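Local coordinates for protein Myo-inositol 2-dehydrogenase (Thermotoga maritima, PDB 3EZY) that catalyses the NAD(+)-dependent oxidation of myo-inositol to 2-keto-myo-inositol (scyllo-inosose), probably as a step in myo-inositol degradation, at residues I169-T174 and M311-G316; V198-E203 and D228-A233. All coordinates share one frame; numbering follows the deposited sequence.

Interaction 1 (I169-T174 and M311-G316); sequences IFLDMT and MALLLG
Leu171 lays its CD1 methyl over the backbone of Gly316, 3.6 Å from that residue's C and equally near its O, while its branch point meets a second leucine: CG stands 4.1 Å from CD1 of Leu313. The first torsion of Leu171 (chi1 -83°) sets CG anti to the carbonyl carbon, which swings a side chain that leaves the backbone along the interface over to the other helix. Leu313 reaches back from its own helix through one methyl, and the two branched chains pass each other at a slant. Leucine suits both places, since each needs a compact, purely apolar end in a buried setting.

The lack of a side chain at Gly316 is explained by the closeness of the backbones, the CA atoms of Phe170 and Gly316 lying 5.0 Å apart. A beta carbon there would point at the opposing helix, running into CD1 of Leu171 and crowding the carbonyl oxygen of Phe170. Its absence lets the one-turn helix 169-172 of the GFO/IDH/MocA C-terminal domain settle closely against the long helix 306-325 near the end of the chain.

Phe170 sends its ring away from 311-316, and of its side chain CB comes nearest, 3.9 Å from Gly316 O. Ile169 CG2 sits 3.7 Å above the centre of one ring face, a CH-pi-like placement, and the ring also packs on Ala319, Leu323 and Ala194. The polar link across the interface is a water, which donates to Phe170 O (2.9 Å) and to Ala312 O (3.0 Å); it gives the former a partner and adds a second donor to the latter, which already takes the helix bond from Gly316 N. Behind this packing, Asp172 turns from helix 306-325 to form a salt bridge with Lys95 and a hydrogen bond with Tyr162.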
loop_
_atom_site.group_PDB
_atom_site.type_symbol
_atom_site.label_atom_id
_atom_site.label_comp_id
_atom_site.label_asym_id
_atom_site.label_seq_id
_atom_site.Cartn_x
_atom_site.Cartn_y
_atom_site.Cartn_z
ATOM N N ILE A 169 -6.235 -19.479 -27.057
ATOM C CA ILE A 169 -5.916 -18.869 -25.778
ATOM C C ILE A 169 -6.289 -19.789 -24.615
ATOM O O ILE A 169 -5.583 -19.831 -23.603
ATOM C CB ILE A 169 -6.567 -17.469 -25.617
ATOM C CG1 ILE A 169 -5.799 -16.629 -24.567
ATOM C CG2 ILE A 169 -8.038 -17.616 -25.212
ATOM C CD1 ILE A 169 -6.305 -15.202 -24.483
ATOM N N PHE A 170 -7.327 -20.603 -24.776
ATOM C CA PHE A 170 -7.774 -21.433 -23.645
ATOM C C PHE A 170 -6.895 -22.645 -23.382
ATOM O O PHE A 170 -6.883 -23.180 -22.257
ATOM C CB PHE A 170 -9.237 -21.861 -23.822
ATOM C CG PHE A 170 -10.178 -20.699 -23.990
ATOM C CD1 PHE A 170 -10.345 -19.768 -22.956
ATOM C CD2 PHE A 170 -10.863 -20.495 -25.182
ATOM C CE1 PHE A 170 -11.196 -18.667 -23.106
ATOM C CE2 PHE A 170 -11.715 -19.395 -25.333
ATOM C CZ PHE A 170 -11.861 -18.464 -24.288
ATOM N N LEU A 171 -6.159 -23.094 -24.407
ATOM C CA LEU A 171 -5.320 -24.288 -24.279
ATOM C C LEU A 171 -3.870 -23.915 -24.012
ATOM O O LEU A 171 -3.124 -24.683 -23.404
ATOM C CB LEU A 171 -5.421 -25.188 -25.529
ATOM C CG LEU A 171 -6.602 -26.187 -25.637
ATOM C CD1 LEU A 171 -7.887 -25.548 -25.360
ATOM C CD2 LEU A 171 -6.677 -26.870 -26.993
ATOM N N ASP A 172 -3.504 -22.710 -24.411
ATOM C CA ASP A 172 -2.124 -22.243 -24.297
ATOM C C ASP A 172 -1.853 -21.287 -23.110
ATOM O O ASP A 172 -0.738 -21.256 -22.577
ATOM C CB ASP A 172 -1.694 -21.553 -25.622
ATOM C CG ASP A 172 -0.234 -21.143 -25.607
ATOM O OD1 ASP A 172 0.624 -22.051 -25.504
ATOM O OD2 ASP A 172 0.056 -19.920 -25.722
ATOM N N MET A 173 -2.864 -20.518 -22.702
ATOM C CA MET A 173 -2.675 -19.496 -21.677
ATOM C C MET A 173 -3.538 -19.830 -20.448
ATOM O O MET A 173 -3.026 -20.004 -19.318
ATOM C CB MET A 173 -2.990 -18.106 -22.295
ATOM C CG MET A 173 -2.792 -16.868 -21.388
ATOM S SD MET A 173 -3.029 -15.227 -22.128
ATOM C CE MET A 173 -2.091 -14.335 -20.876
ATOM N N THR A 174 -4.836 -19.981 -20.672
ATOM C CA THR A 174 -5.771 -20.217 -19.582
ATOM C C THR A 174 -5.487 -21.524 -18.915
ATOM O O THR A 174 -5.796 -21.720 -17.751
ATOM C CB THR A 174 -7.221 -20.215 -20.055
ATOM O OG1 THR A 174 -7.388 -19.192 -21.031
ATOM C CG2 THR A 174 -8.161 -19.968 -18.868
ATOM N N MET A 311 -7.067 -32.737 -16.628
ATOM C CA MET A 311 -8.205 -31.894 -16.220
ATOM C C MET A 311 -8.106 -30.467 -16.774
ATOM O O MET A 311 -9.089 -29.882 -17.252
ATOM C CB MET A 311 -8.318 -31.858 -14.700
ATOM C CG MET A 311 -8.626 -33.237 -14.053
ATOM S SD MET A 311 -10.245 -33.934 -14.606
ATOM C CE MET A 311 -11.250 -32.396 -14.798
ATOM N N ALA A 312 -6.921 -29.895 -16.714
ATOM C CA ALA A 312 -6.721 -28.549 -17.275
ATOM C C ALA A 312 -7.037 -28.532 -18.774
ATOM O O ALA A 312 -7.611 -27.582 -19.276
ATOM C CB ALA A 312 -5.310 -28.103 -17.044
ATOM N N LEU A 313 -6.625 -29.570 -19.492
ATOM C CA LEU A 313 -6.921 -29.665 -20.929
ATOM C C LEU A 313 -8.425 -29.790 -21.177
ATOM O O LEU A 313 -8.948 -29.166 -22.080
ATOM C CB LEU A 313 -6.212 -30.861 -21.575
ATOM C CG LEU A 313 -6.488 -31.104 -23.071
ATOM C CD1 LEU A 313 -6.084 -29.886 -23.910
ATOM C CD2 LEU A 313 -5.716 -32.376 -23.596
ATOM N N LEU A 314 -9.102 -30.602 -20.383
ATOM C CA LEU A 314 -10.551 -30.750 -20.545
ATOM C C LEU A 314 -11.256 -29.416 -20.300
ATOM O O LEU A 314 -12.173 -29.068 -21.021
ATOM C CB LEU A 314 -11.103 -31.836 -19.626
ATOM C CG LEU A 314 -10.806 -33.300 -20.054
ATOM C CD1 LEU A 314 -10.955 -34.255 -18.893
ATOM C CD2 LEU A 314 -11.745 -33.729 -21.181
ATOM N N LEU A 315 -10.824 -28.661 -19.293
ATOM C CA LEU A 315 -11.448 -27.360 -19.023
ATOM C C LEU A 315 -11.215 -26.438 -20.223
ATOM O O LEU A 315 -12.079 -25.636 -20.584
ATOM C CB LEU A 315 -10.891 -26.780 -17.724
ATOM C CG LEU A 315 -11.465 -27.497 -16.493
ATOM C CD1 LEU A 315 -10.610 -27.245 -15.229
ATOM C CD2 LEU A 315 -12.901 -27.005 -16.292
ATOM N N GLY A 316 -10.034 -26.543 -20.829
ATOM C CA GLY A 316 -9.749 -25.773 -22.036
ATOM C C GLY A 316 -10.707 -26.120 -23.192
ATOM O O GLY A 316 -11.201 -25.241 -23.878
HETATM O O HOH W 1 -6.265 -25.830 -21.258
#

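Interaction 2 (V198-E203 and D228-A233); sequences VLVDEE and DNSRRA
Val200 presses its CG1 methyl onto one face of the Arg232 guanidinium, 3.3 Å above the plane and over its centre, with CG1 only 3.4 Å from CZ. Having CG1 anti to the backbone N (chi1 -177°) aims this methyl at the arginine, whose chain bends at chi2 and chi3 to spread the flat group across it; Arg232 CB also lies 3.7 Å from the same methyl. Valine offers a compact apolar knob to the guanidinium's weakly solvated face. With an alanine in place of Arg232 the flat cover is gone, which is likely to leave the Val200 CG1 methyl more open to solvent.

Packing is looser beside it, where Val200 CG2 only approaches Ser230 OG at 4.4 Å. Ser230 OG instead accepts from Arg232 N (3.3 Å), an ST turn that bends the chain after the strand. On the more open side, Asp201 N-caps the next helix, its OD1 accepting from Glu203 N (2.8 Å) from above the carboxylate plane.

The contact thus joins the loop between strand 189-197 and helix 202-206 to the end of strand 224-230, with Asp211 holding the loop's backbone and Phe244 of the second subunit packing on Ser230.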
loop_
_atom_site.group_PDB
_atom_site.type_symbol
_atom_site.label_atom_id
_atom_site.label_comp_id
_atom_site.label_asym_id
_atom_site.label_seq_id
_atom_site.Cartn_x
_atom_site.Cartn_y
_atom_site.Cartn_z
ATOM N N VAL A 198 -10.898 -9.853 -29.935
ATOM C CA VAL A 198 -9.612 -9.518 -30.505
ATOM C C VAL A 198 -9.406 -8.013 -30.345
ATOM O O VAL A 198 -10.009 -7.191 -31.055
ATOM C CB VAL A 198 -9.512 -9.909 -31.980
ATOM C CG1 VAL A 198 -10.381 -8.996 -32.805
ATOM C CG2 VAL A 198 -8.050 -9.823 -32.447
ATOM N N LEU A 199 -8.574 -7.640 -29.358
ATOM C CA LEU A 199 -8.431 -6.228 -29.005
ATOM C C LEU A 199 -6.980 -5.755 -29.045
ATOM O O LEU A 199 -6.725 -4.566 -28.941
ATOM C CB LEU A 199 -9.050 -5.963 -27.623
ATOM C CG LEU A 199 -10.507 -6.411 -27.423
ATOM C CD1 LEU A 199 -10.934 -6.292 -25.956
ATOM C CD2 LEU A 199 -11.448 -5.595 -28.257
ATOM N N VAL A 200 -6.036 -6.687 -29.209
ATOM C CA VAL A 200 -4.606 -6.367 -29.240
ATOM C C VAL A 200 -4.029 -6.416 -30.665
ATOM O O VAL A 200 -3.457 -5.431 -31.127
ATOM C CB VAL A 200 -3.786 -7.340 -28.376
ATOM C CG1 VAL A 200 -2.308 -6.946 -28.357
ATOM C CG2 VAL A 200 -4.387 -7.461 -26.945
ATOM N N ASP A 201 -4.191 -7.545 -31.362
ATOM C CA ASP A 201 -3.632 -7.713 -32.707
ATOM C C ASP A 201 -4.608 -8.421 -33.668
ATOM O O ASP A 201 -4.889 -9.606 -33.507
ATOM C CB ASP A 201 -2.310 -8.495 -32.622
ATOM C CG ASP A 201 -1.711 -8.836 -34.009
ATOM O OD1 ASP A 201 -2.174 -8.317 -35.054
ATOM O OD2 ASP A 201 -0.756 -9.639 -34.047
ATOM N N GLU A 202 -5.109 -7.700 -34.672
ATOM C CA GLU A 202 -6.031 -8.282 -35.660
ATOM C C GLU A 202 -5.512 -9.601 -36.271
ATOM O O GLU A 202 -6.308 -10.450 -36.665
ATOM C CB GLU A 202 -6.360 -7.266 -36.761
ATOM C CG GLU A 202 -5.211 -7.111 -37.746
ATOM C CD GLU A 202 -5.516 -6.101 -38.854
ATOM O OE1 GLU A 202 -4.543 -5.609 -39.475
ATOM O OE2 GLU A 202 -6.721 -5.792 -39.077
ATOM N N GLU A 203 -4.194 -9.794 -36.313
ATOM C CA GLU A 203 -3.616 -11.051 -36.834
ATOM C C GLU A 203 -4.002 -12.279 -36.010
ATOM O O GLU A 203 -4.242 -13.362 -36.561
ATOM C CB GLU A 203 -2.093 -10.965 -36.967
ATOM C CG GLU A 203 -1.592 -10.027 -38.088
ATOM C CD GLU A 203 -2.077 -10.437 -39.496
ATOM O OE1 GLU A 203 -1.980 -11.641 -39.886
ATOM O OE2 GLU A 203 -2.574 -9.537 -40.218
ATOM N N ASP A 228 -9.766 -13.879 -15.933
ATOM C CA ASP A 228 -9.609 -13.064 -17.148
ATOM C C ASP A 228 -8.164 -13.039 -17.647
ATOM O O ASP A 228 -7.222 -13.021 -16.819
ATOM C CB ASP A 228 -10.206 -11.637 -16.988
ATOM C CG ASP A 228 -9.379 -10.748 -16.106
ATOM O OD1 ASP A 228 -8.647 -9.875 -16.648
ATOM O OD2 ASP A 228 -9.461 -10.937 -14.870
ATOM N N ASN A 229 -7.970 -13.029 -18.978
ATOM C CA ASN A 229 -6.635 -13.141 -19.602
ATOM C C ASN A 229 -6.425 -12.032 -20.633
ATOM O O ASN A 229 -7.369 -11.660 -21.326
ATOM C CB ASN A 229 -6.520 -14.431 -20.429
ATOM C CG ASN A 229 -6.457 -15.686 -19.582
ATOM O OD1 ASN A 229 -7.209 -16.647 -19.809
ATOM N ND2 ASN A 229 -5.593 -15.676 -18.580
ATOM N N SER A 230 -5.202 -11.525 -20.765
ATOM C CA SER A 230 -4.900 -10.648 -21.870
ATOM C C SER A 230 -3.547 -11.037 -22.357
ATOM O O SER A 230 -2.625 -11.264 -21.547
ATOM C CB SER A 230 -4.867 -9.151 -21.472
ATOM O OG SER A 230 -4.539 -8.365 -22.648
ATOM N N ARG A 231 -3.364 -11.014 -23.674
ATOM C CA ARG A 231 -2.047 -11.311 -24.210
ATOM C C ARG A 231 -1.076 -10.107 -24.176
ATOM O O ARG A 231 0.085 -10.249 -24.572
ATOM C CB ARG A 231 -2.152 -11.799 -25.674
ATOM C CG ARG A 231 -2.699 -13.199 -25.856
ATOM C CD ARG A 231 -1.610 -14.176 -25.837
ATOM N NE ARG A 231 -2.036 -15.510 -26.238
ATOM C CZ ARG A 231 -1.427 -16.595 -25.793
ATOM N NH1 ARG A 231 -0.397 -16.452 -24.942
ATOM N NH2 ARG A 231 -1.821 -17.794 -26.181
ATOM N N ARG A 232 -1.548 -8.921 -23.810
ATOM C CA ARG A 232 -0.654 -7.776 -23.758
ATOM C C ARG A 232 -0.998 -6.769 -22.655
ATOM O O ARG A 232 -1.886 -5.937 -22.829
ATOM C CB ARG A 232 -0.601 -7.029 -25.099
ATOM C CG ARG A 232 0.620 -6.110 -25.152
ATOM C CD ARG A 232 0.374 -4.827 -25.856
ATOM N NE ARG A 232 0.423 -5.028 -27.294
ATOM C CZ ARG A 232 -0.239 -4.277 -28.184
ATOM N NH1 ARG A 232 -1.010 -3.268 -27.771
ATOM N NH2 ARG A 232 -0.135 -4.538 -29.491
ATOM N N ALA A 233 -0.328 -6.853 -21.518
ATOM C CA ALA A 233 -0.423 -5.772 -20.523
ATOM C C ALA A 233 0.883 -4.972 -20.595
ATOM O O ALA A 233 1.962 -5.511 -20.373
ATOM C CB ALA A 233 -0.650 -6.328 -19.121
#

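The centres of interactions 1 and 2 lie about 17 Å apart, and along the chain the order is 169-174, 198-203, 228-233 and finally 311-316, so both segments of interaction 2 fall between the partners of interaction 1. The two join directly: Asp172 OD2 forms a salt bridge with Arg231 NH2 (2.9 Å), and Thr174 OG1 probably hydrogen-bonds to Asn229 OD1 (2.8 Å). Segment 169-174 therefore connects helix 306-325 with the end of strand 224-230 in the mixed sheet of the C-terminal domain. Interaction 1 is in the buried helical layer; interaction 2 lies farther out, where residues of strand 224-230 also meet the second subunit.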